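Local coordinates for protein alanine racemase (Enterococcus faecalis, PDB 3E6E) that belongs to the alanine racemase family, joining a TIM-barrel-type alpha/beta domain to a second, strand-rich domain in a two-chain assembly, at residues A[20-28]-A[238-246]; A[144-152]-A[189-197]. The protein carries 1 engineered substitution. All blocks are in the same frame, centred on the assembly; numbering follows the deposited sequence.

Contact 1. Residues A[20-28]-A[238-246]; sequences ENVQKECQR and APSYALKPA
Segment 238-246 passes alongside helix 15-28 without regular structure, coming nearest at Asn21, whose CA lies 6.0 Å from Leu243 CA; the second approach is Lys24 CA to Tyr241 CA, 7.5 Å. From the second point the Tyr241 side chain reaches down onto the helix. Its CG sits between backbone N and carbonyl carbon (chi1 72°), the crowded position, which points the ring at the helix rather than along its own segment. Lys24 CB comes up obliquely to CE1 of Tyr241 at 3.3 Å, and Arg28 CD approaches CD2 of the same ring at 3.8 Å, also obliquely; the backbone N of Glu25 lies over a ring face. The Glu25 carboxylate, reached through a bend at chi2, brings OE2 beside Tyr241 CE2, its plane only 27° from that of the ring. Tyr241 OH ends 2.9 Å from the backbone O of Asn21 and is hydrogen-bonded to Tyr223 OH. At one end the extended Arg28 chain lays a guanidinium face over Ser240 O, which stands 3.0 Å above its plane; the N-H groups do not aim at that oxygen. Ser240 OG bonds instead to Leu211 O. Toward the start of the helix segment, Glu20 OE1 forms a salt bridge with Lys24 NZ at 2.9 Å, while OE2 rests on the CE methylene of Lys244, with Lys244 NZ 4.4 Å away from OE2. This joins the first helix of the barrel domain to the linker leading into strand 249-259. Packing of the Tyr241 ring against Lys24, Glu25 and Arg28 is the centre of the contact, its hydroxyl is held by Tyr223, and the Glu20 and Lys244 charges, beyond salt-bridge distance, probably add some longer-range attraction.

Contact 2. Residues A[144-152]-A[189-197]; sequences TPEETKQAV and KAVLAVLEE
Pro145, in the first turn of helix 145-158, rests on the last turns of helix 179-193, its CG 4.1 Å from Ala190 CB and its CB facing Val191 and Val194. The short helical segments approach to 8.5 Å between axes and run roughly alongside each other, 41° apart. Thr148, one turn on from Pro145, points across the interface and meets its neighbour with every atom of its side chain. CB lies 3.9 Å from Val191 CG1; the branch CG2 packs more tightly against that same methyl, at 3.6 Å; and OG1 touches it as well, at 3.3 Å. With chi1 at 89°, OG1 leans back over the preceding turn and donates to Pro145 O at 3.0 Å, in the carbonyl plane and on a lone pair, the C=O...donor angle being 135°. Pro145 O also takes the helical bond from Lys149 N, so two donors grip it. Leu195, just beyond the helix, sends CD2 to within 3.7 Å of Lys149 CA, close to Thr148 and Val152 too. Lys149 bends repeatedly along its chain and lays CE over the partner backbone, 3.1 Å from Val194 O, with Val194 CG1 alongside. Outside the two segments, Thr148 also touches Phe142, Val191 reaches Val133, and Val152 packs on Leu131 of a barrel strand and on Trp163. The contact thus joins two successive helices on the outer layer of the barrel, flanking strand 165-167 in the chain. Cohesion across the pair is largely apolar, with no hydrogen bond between the segments: the threonine hydroxyl donates to Pro145 O in its own helix, so OG1 can lie against Val191 and Leu195 with its hydrogen satisfied.

How the contacts relate
Each contact involves the barrel's helices: contact 1 sets one helix against a loop, contact 2 packs two helices. They lie in separate regions: their centres are 34 Å apart, and their nearest atoms about 18 Å, without touching. Along the chain, 144-152 and 189-197 both fall between 20-28 and 238-246, so contact 1 closes back on the start of the barrel after contact 2 has packed two later helices together. In contact 1 the Leu243 side chain is about 10 Å from a bound DCS. Its Glu25 also touches Ile221 and Tyr223, either side of pocket residue Arg222 in sequence. Contact 2 is peripheral, its centre about 30 Å from the centre of the chain against about 15 Å for contact 1.

Contact 1. Residues A[20-28]-A[238-246]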
loop_
_atom_site.group_PDB
_atom_site.type_symbol
_atom_site.label_atom_id
_atom_site.label_comp_id
_atom_site.label_asym_id
_atom_site.label_seq_id
_atom_site.Cartn_x
_atom_site.Cartn_y
_atom_site.Cartn_z
ATOM N N GLU A 20 -15.772 15.707 -14.844
ATOM C CA GLU A 20 -16.286 15.380 -16.164
ATOM C C GLU A 20 -16.840 13.967 -16.240
ATOM O O GLU A 20 -17.838 13.722 -16.917
ATOM C CB GLU A 20 -15.177 15.604 -17.199
ATOM C CG GLU A 20 -15.461 15.067 -18.587
ATOM C CD GLU A 20 -14.297 15.311 -19.541
ATOM O OE1 GLU A 20 -14.264 14.648 -20.611
ATOM O OE2 GLU A 20 -13.424 16.166 -19.217
ATOM N N ASN A 21 -16.202 13.030 -15.552
ATOM C CA ASN A 21 -16.696 11.660 -15.577
ATOM C C ASN A 21 -18.049 11.655 -14.854
ATOM O O ASN A 21 -18.997 10.962 -15.256
ATOM C CB ASN A 21 -15.711 10.717 -14.874
ATOM C CG ASN A 21 -14.378 10.601 -15.601
ATOM O OD1 ASN A 21 -13.399 10.105 -15.042
ATOM N ND2 ASN A 21 -14.335 11.050 -16.851
ATOM N N VAL A 22 -18.144 12.449 -13.795
ATOM C CA VAL A 22 -19.381 12.514 -13.035
ATOM C C VAL A 22 -20.512 13.223 -13.778
ATOM O O VAL A 22 -21.659 12.785 -13.714
ATOM C CB VAL A 22 -19.152 13.190 -11.688
ATOM C CG1 VAL A 22 -20.489 13.384 -10.971
ATOM C CG2 VAL A 22 -18.205 12.336 -10.850
ATOM N N GLN A 23 -20.200 14.312 -14.475
ATOM C CA GLN A 23 -21.216 15.026 -15.231
ATOM C C GLN A 23 -21.740 14.175 -16.377
ATOM O O GLN A 23 -22.947 14.114 -16.602
ATOM C CB GLN A 23 -20.667 16.321 -15.808
ATOM C CG GLN A 23 -20.904 17.541 -14.950
ATOM C CD GLN A 23 -20.967 18.816 -15.775
ATOM O OE1 GLN A 23 -21.934 19.047 -16.513
ATOM N NE2 GLN A 23 -19.929 19.647 -15.668
ATOM N N LYS A 24 -20.841 13.526 -17.114
ATOM C CA LYS A 24 -21.276 12.691 -18.233
ATOM C C LYS A 24 -22.394 11.777 -17.766
ATOM O O LYS A 24 -23.491 11.793 -18.321
ATOM C CB LYS A 24 -20.135 11.817 -18.773
ATOM C CG LYS A 24 -18.993 12.538 -19.471
ATOM C CD LYS A 24 -19.425 13.270 -20.717
ATOM C CE LYS A 24 -18.249 13.407 -21.690
ATOM N NZ LYS A 24 -16.970 13.855 -21.040
ATOM N N GLU A 25 -22.106 10.987 -16.736
ATOM C CA GLU A 25 -23.077 10.049 -16.192
ATOM C C GLU A 25 -24.363 10.732 -15.702
ATOM O O GLU A 25 -25.459 10.257 -15.984
ATOM C CB GLU A 25 -22.427 9.229 -15.066
ATOM C CG GLU A 25 -23.374 8.308 -14.315
ATOM C CD GLU A 25 -24.022 7.239 -15.194
ATOM O OE1 GLU A 25 -25.002 6.615 -14.726
ATOM O OE2 GLU A 25 -23.558 7.015 -16.338
ATOM N N CYS A 26 -24.233 11.848 -14.994
ATOM C CA CYS A 26 -25.402 12.559 -14.486
ATOM C C CYS A 26 -26.384 12.967 -15.585
ATOM O O CYS A 26 -27.596 13.026 -15.361
ATOM C CB CYS A 26 -24.974 13.810 -13.713
ATOM S SG CYS A 26 -24.183 13.492 -12.134
ATOM N N GLN A 27 -25.855 13.257 -16.767
ATOM C CA GLN A 27 -26.672 13.674 -17.903
ATOM C C GLN A 27 -27.247 12.474 -18.617
ATOM O O GLN A 27 -28.280 12.553 -19.280
ATOM C CB GLN A 27 -25.827 14.482 -18.892
ATOM C CG GLN A 27 -25.564 15.910 -18.456
ATOM C CD GLN A 27 -24.569 16.617 -19.351
ATOM O OE1 GLN A 27 -24.660 16.541 -20.583
ATOM N NE2 GLN A 27 -23.611 17.320 -18.740
ATOM N N ARG A 28 -26.549 11.361 -18.474
ATOM C CA ARG A 28 -26.919 10.108 -19.098
ATOM C C ARG A 28 -27.957 9.459 -18.201
ATOM O O ARG A 28 -28.686 8.556 -18.616
ATOM C CB ARG A 28 -25.665 9.239 -19.193
ATOM C CG ARG A 28 -25.738 8.083 -20.148
ATOM C CD ARG A 28 -24.347 7.490 -20.379
ATOM N NE ARG A 28 -24.388 6.328 -21.265
ATOM C CZ ARG A 28 -24.852 6.354 -22.510
ATOM N NH1 ARG A 28 -25.314 7.483 -23.023
ATOM N NH2 ARG A 28 -24.868 5.249 -23.241
ATOM N N ALA A 238 -17.028 -2.266 -23.374
ATOM C CA ALA A 238 -16.744 -0.876 -23.675
ATOM C C ALA A 238 -17.700 0.021 -22.882
ATOM O O ALA A 238 -18.912 -0.167 -22.904
ATOM C CB ALA A 238 -16.889 -0.634 -25.181
ATOM N N PRO A 239 -17.157 0.995 -22.143
ATOM C CA PRO A 239 -18.030 1.879 -21.374
ATOM C C PRO A 239 -19.050 2.534 -22.274
ATOM O O PRO A 239 -18.875 2.579 -23.482
ATOM C CB PRO A 239 -17.057 2.862 -20.767
ATOM C CG PRO A 239 -15.905 1.963 -20.457
ATOM C CD PRO A 239 -15.754 1.189 -21.748
ATOM N N SER A 240 -20.122 3.034 -21.676
ATOM C CA SER A 240 -21.190 3.664 -22.436
ATOM C C SER A 240 -20.909 5.124 -22.786
ATOM O O SER A 240 -21.736 5.803 -23.400
ATOM C CB SER A 240 -22.489 3.529 -21.650
ATOM O OG SER A 240 -22.725 2.156 -21.389
ATOM N N TYR A 241 -19.736 5.598 -22.379
ATOM C CA TYR A 241 -19.294 6.957 -22.661
ATOM C C TYR A 241 -17.805 7.072 -22.325
ATOM O O TYR A 241 -17.273 6.293 -21.529
ATOM C CB TYR A 241 -20.129 7.974 -21.870
ATOM C CG TYR A 241 -19.861 8.035 -20.381
ATOM C CD1 TYR A 241 -18.847 8.839 -19.867
ATOM C CD2 TYR A 241 -20.628 7.289 -19.481
ATOM C CE1 TYR A 241 -18.604 8.900 -18.495
ATOM C CE2 TYR A 241 -20.390 7.344 -18.111
ATOM C CZ TYR A 241 -19.381 8.150 -17.627
ATOM O OH TYR A 241 -19.136 8.214 -16.281
ATOM N N ALA A 242 -17.140 8.038 -22.951
ATOM C CA ALA A 242 -15.711 8.269 -22.774
ATOM C C ALA A 242 -15.298 8.552 -21.349
ATOM O O ALA A 242 -15.607 9.612 -20.814
ATOM C CB ALA A 242 -15.274 9.412 -23.645
ATOM N N LEU A 243 -14.598 7.600 -20.739
ATOM C CA LEU A 243 -14.109 7.763 -19.374
ATOM C C LEU A 243 -12.730 8.391 -19.516
ATOM O O LEU A 243 -11.968 8.005 -20.395
ATOM C CB LEU A 243 -13.994 6.405 -18.669
ATOM C CG LEU A 243 -15.295 5.675 -18.315
ATOM C CD1 LEU A 243 -14.979 4.278 -17.783
ATOM C CD2 LEU A 243 -16.077 6.498 -17.282
ATOM N N LYS A 244 -12.414 9.366 -18.669
ATOM C CA LYS A 244 -11.122 10.038 -18.742
ATOM C C LYS A 244 -10.307 9.766 -17.488
ATOM O O LYS A 244 -10.633 10.245 -16.398
ATOM C CB LYS A 244 -11.317 11.544 -18.917
ATOM C CG LYS A 244 -10.030 12.359 -18.778
ATOM C CD LYS A 244 -10.319 13.863 -18.695
ATOM C CE LYS A 244 -10.818 14.434 -20.014
ATOM N NZ LYS A 244 -9.713 14.548 -21.010
ATOM N N PRO A 245 -9.229 8.986 -17.624
ATOM C CA PRO A 245 -8.374 8.659 -16.483
ATOM C C PRO A 245 -7.975 9.906 -15.702
ATOM O O PRO A 245 -7.556 10.908 -16.280
ATOM C CB PRO A 245 -7.188 7.969 -17.144
ATOM C CG PRO A 245 -7.836 7.263 -18.307
ATOM C CD PRO A 245 -8.723 8.353 -18.855
ATOM N N ALA A 246 -8.116 9.842 -14.384
ATOM C CA ALA A 246 -7.777 10.973 -13.531
ATOM C C ALA A 246 -6.430 10.797 -12.839
ATOM O O ALA A 246 -5.829 11.768 -12.394
ATOM C CB ALA A 246 -8.863 11.169 -12.487
#

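Contact 2. Residues A[144-152]-A[189-197]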
loop_
_atom_site.group_PDB
_atom_site.type_symbol
_atom_site.label_atom_id
_atom_site.label_comp_id
_atom_site.label_asym_id
_atom_site.label_seq_id
_atom_site.Cartn_x
_atom_site.Cartn_y
_atom_site.Cartn_z
ATOM N N THR A 144 -33.567 -12.766 3.221
ATOM C CA THR A 144 -34.933 -12.923 2.701
ATOM C C THR A 144 -35.846 -11.708 2.814
ATOM O O THR A 144 -35.624 -10.829 3.646
ATOM C CB THR A 144 -35.670 -14.060 3.415
ATOM O OG1 THR A 144 -35.829 -13.713 4.793
ATOM C CG2 THR A 144 -34.901 -15.373 3.298
ATOM N N PRO A 145 -36.905 -11.665 1.983
ATOM C CA PRO A 145 -37.908 -10.589 1.937
ATOM C C PRO A 145 -38.572 -10.347 3.296
ATOM O O PRO A 145 -38.636 -9.211 3.777
ATOM C CB PRO A 145 -38.918 -11.094 0.910
ATOM C CG PRO A 145 -38.080 -11.937 -0.002
ATOM C CD PRO A 145 -37.195 -12.686 0.960
ATOM N N GLU A 146 -39.066 -11.419 3.913
ATOM C CA GLU A 146 -39.716 -11.306 5.214
ATOM C C GLU A 146 -38.771 -10.708 6.244
ATOM O O GLU A 146 -39.190 -9.947 7.114
ATOM C CB GLU A 146 -40.209 -12.673 5.702
ATOM C CG GLU A 146 -39.163 -13.774 5.720
ATOM C CD GLU A 146 -39.000 -14.482 4.372
ATOM O OE1 GLU A 146 -38.356 -15.559 4.351
ATOM O OE2 GLU A 146 -39.510 -13.969 3.342
ATOM N N GLU A 147 -37.494 -11.058 6.137
ATOM C CA GLU A 147 -36.484 -10.552 7.051
ATOM C C GLU A 147 -36.364 -9.041 6.943
ATOM O O GLU A 147 -36.219 -8.345 7.951
ATOM C CB GLU A 147 -35.129 -11.191 6.748
ATOM C CG GLU A 147 -34.933 -12.534 7.403
ATOM C CD GLU A 147 -33.510 -13.055 7.258
ATOM O OE1 GLU A 147 -32.563 -12.231 7.334
ATOM O OE2 GLU A 147 -33.340 -14.291 7.091
ATOM N N THR A 148 -36.419 -8.537 5.716
ATOM C CA THR A 148 -36.310 -7.107 5.508
ATOM C C THR A 148 -37.620 -6.449 5.920
ATOM O O THR A 148 -37.622 -5.336 6.453
ATOM C CB THR A 148 -35.993 -6.774 4.038
ATOM O OG1 THR A 148 -37.206 -6.620 3.302
ATOM C CG2 THR A 148 -35.173 -7.888 3.418
ATOM N N LYS A 149 -38.727 -7.148 5.673
ATOM C CA LYS A 149 -40.057 -6.663 6.043
ATOM C C LYS A 149 -40.067 -6.433 7.541
ATOM O O LYS A 149 -40.582 -5.427 8.019
ATOM C CB LYS A 149 -41.125 -7.700 5.694
ATOM C CG LYS A 149 -42.488 -7.441 6.329
ATOM C CD LYS A 149 -43.234 -6.300 5.662
ATOM C CE LYS A 149 -44.570 -6.783 5.102
ATOM N NZ LYS A 149 -45.385 -7.473 6.145
ATOM N N GLN A 150 -39.491 -7.382 8.269
ATOM C CA GLN A 150 -39.394 -7.314 9.722
ATOM C C GLN A 150 -38.496 -6.145 10.127
ATOM O O GLN A 150 -38.815 -5.387 11.046
ATOM C CB GLN A 150 -38.839 -8.645 10.276
ATOM C CG GLN A 150 -38.162 -8.533 11.637
ATOM C CD GLN A 150 -37.648 -9.864 12.174
ATOM O OE1 GLN A 150 -36.867 -10.564 11.515
ATOM N NE2 GLN A 150 -38.078 -10.216 13.387
ATOM N N ALA A 151 -37.376 -6.002 9.429
ATOM C CA ALA A 151 -36.431 -4.935 9.713
ATOM C C ALA A 151 -37.090 -3.588 9.447
ATOM O O ALA A 151 -37.031 -2.666 10.262
ATOM C CB ALA A 151 -35.200 -5.096 8.838
ATOM N N VAL A 152 -37.724 -3.485 8.289
ATOM C CA VAL A 152 -38.392 -2.261 7.910
ATOM C C VAL A 152 -39.494 -1.856 8.903
ATOM O O VAL A 152 -39.442 -0.778 9.502
ATOM C CB VAL A 152 -38.981 -2.402 6.493
ATOM C CG1 VAL A 152 -39.780 -1.159 6.132
ATOM C CG2 VAL A 152 -37.858 -2.611 5.491
ATOM N N LYS A 189 -36.319 -7.605 -6.284
ATOM C CA LYS A 189 -37.655 -7.170 -6.660
ATOM C C LYS A 189 -38.581 -7.727 -5.587
ATOM O O LYS A 189 -39.433 -7.019 -5.052
ATOM C CB LYS A 189 -38.055 -7.710 -8.036
ATOM C CG LYS A 189 -39.209 -6.938 -8.652
ATOM C CD LYS A 189 -39.684 -7.479 -10.006
ATOM C CE LYS A 189 -38.694 -7.220 -11.149
ATOM N NZ LYS A 189 -37.596 -8.243 -11.284
ATOM N N ALA A 190 -38.372 -8.997 -5.251
ATOM C CA ALA A 190 -39.168 -9.669 -4.240
ATOM C C ALA A 190 -39.145 -8.884 -2.942
ATOM O O ALA A 190 -40.190 -8.583 -2.360
ATOM C CB ALA A 190 -38.629 -11.067 -4.006
ATOM N N VAL A 191 -37.951 -8.538 -2.508
ATOM C CA VAL A 191 -37.738 -7.811 -1.263
ATOM C C VAL A 191 -38.614 -6.565 -1.197
ATOM O O VAL A 191 -39.326 -6.351 -0.195
ATOM C CB VAL A 191 -36.264 -7.398 -1.095
ATOM C CG1 VAL A 191 -36.086 -6.556 0.159
ATOM C CG2 VAL A 191 -35.369 -8.627 -1.051
ATOM N N LEU A 192 -38.520 -5.723 -2.206
ATOM C CA LEU A 192 -39.286 -4.488 -2.255
ATOM C C LEU A 192 -40.771 -4.771 -2.454
ATOM O O LEU A 192 -41.614 -3.904 -2.192
ATOM C CB LEU A 192 -38.779 -3.590 -3.395
ATOM C CG LEU A 192 -37.315 -3.141 -3.343
ATOM C CD1 LEU A 192 -37.049 -2.152 -4.464
ATOM C CD2 LEU A 192 -37.019 -2.500 -2.004
ATOM N N ALA A 193 -41.074 -5.989 -2.905
ATOM C CA ALA A 193 -42.446 -6.415 -3.188
ATOM C C ALA A 193 -43.340 -6.608 -1.960
ATOM O O ALA A 193 -44.569 -6.534 -2.045
ATOM C CB ALA A 193 -42.421 -7.702 -4.013
ATOM N N VAL A 194 -42.735 -6.851 -0.812
ATOM C CA VAL A 194 -43.525 -7.054 0.375
ATOM C C VAL A 194 -43.611 -5.794 1.226
ATOM O O VAL A 194 -44.331 -5.752 2.216
ATOM C CB VAL A 194 -42.961 -8.208 1.190
ATOM C CG1 VAL A 194 -43.943 -8.584 2.292
ATOM C CG2 VAL A 194 -42.704 -9.395 0.275
ATOM N N LEU A 195 -42.889 -4.756 0.832
ATOM C CA LEU A 195 -42.918 -3.506 1.578
ATOM C C LEU A 195 -43.943 -2.576 0.961
ATOM O O LEU A 195 -43.749 -2.080 -0.146
ATOM C CB LEU A 195 -41.554 -2.822 1.531
ATOM C CG LEU A 195 -40.317 -3.630 1.900
ATOM C CD1 LEU A 195 -39.102 -2.719 1.835
ATOM C CD2 LEU A 195 -40.468 -4.210 3.281
ATOM N N GLU A 196 -45.043 -2.334 1.654
ATOM C CA GLU A 196 -46.035 -1.425 1.096
ATOM C C GLU A 196 -45.559 -0.017 1.432
ATOM O O GLU A 196 -46.214 0.705 2.179
ATOM C CB GLU A 196 -47.427 -1.676 1.694
ATOM C CG GLU A 196 -48.044 -3.059 1.388
ATOM C CD GLU A 196 -48.139 -3.393 -0.111
ATOM O OE1 GLU A 196 -48.398 -2.483 -0.933
ATOM O OE2 GLU A 196 -47.972 -4.584 -0.466
ATOM N N GLU A 197 -44.400 0.348 0.879
ATOM C CA GLU A 197 -43.785 1.657 1.101
ATOM C C GLU A 197 -42.267 1.604 0.826
ATOM O O GLU A 197 -41.644 0.545 0.922
ATOM C CB GLU A 197 -44.026 2.102 2.541
ATOM C CG GLU A 197 -43.824 3.577 2.784
ATOM C CD GLU A 197 -45.111 4.273 3.189
ATOM O OE1 GLU A 197 -45.948 4.543 2.299
ATOM O OE2 GLU A 197 -45.286 4.540 4.402
#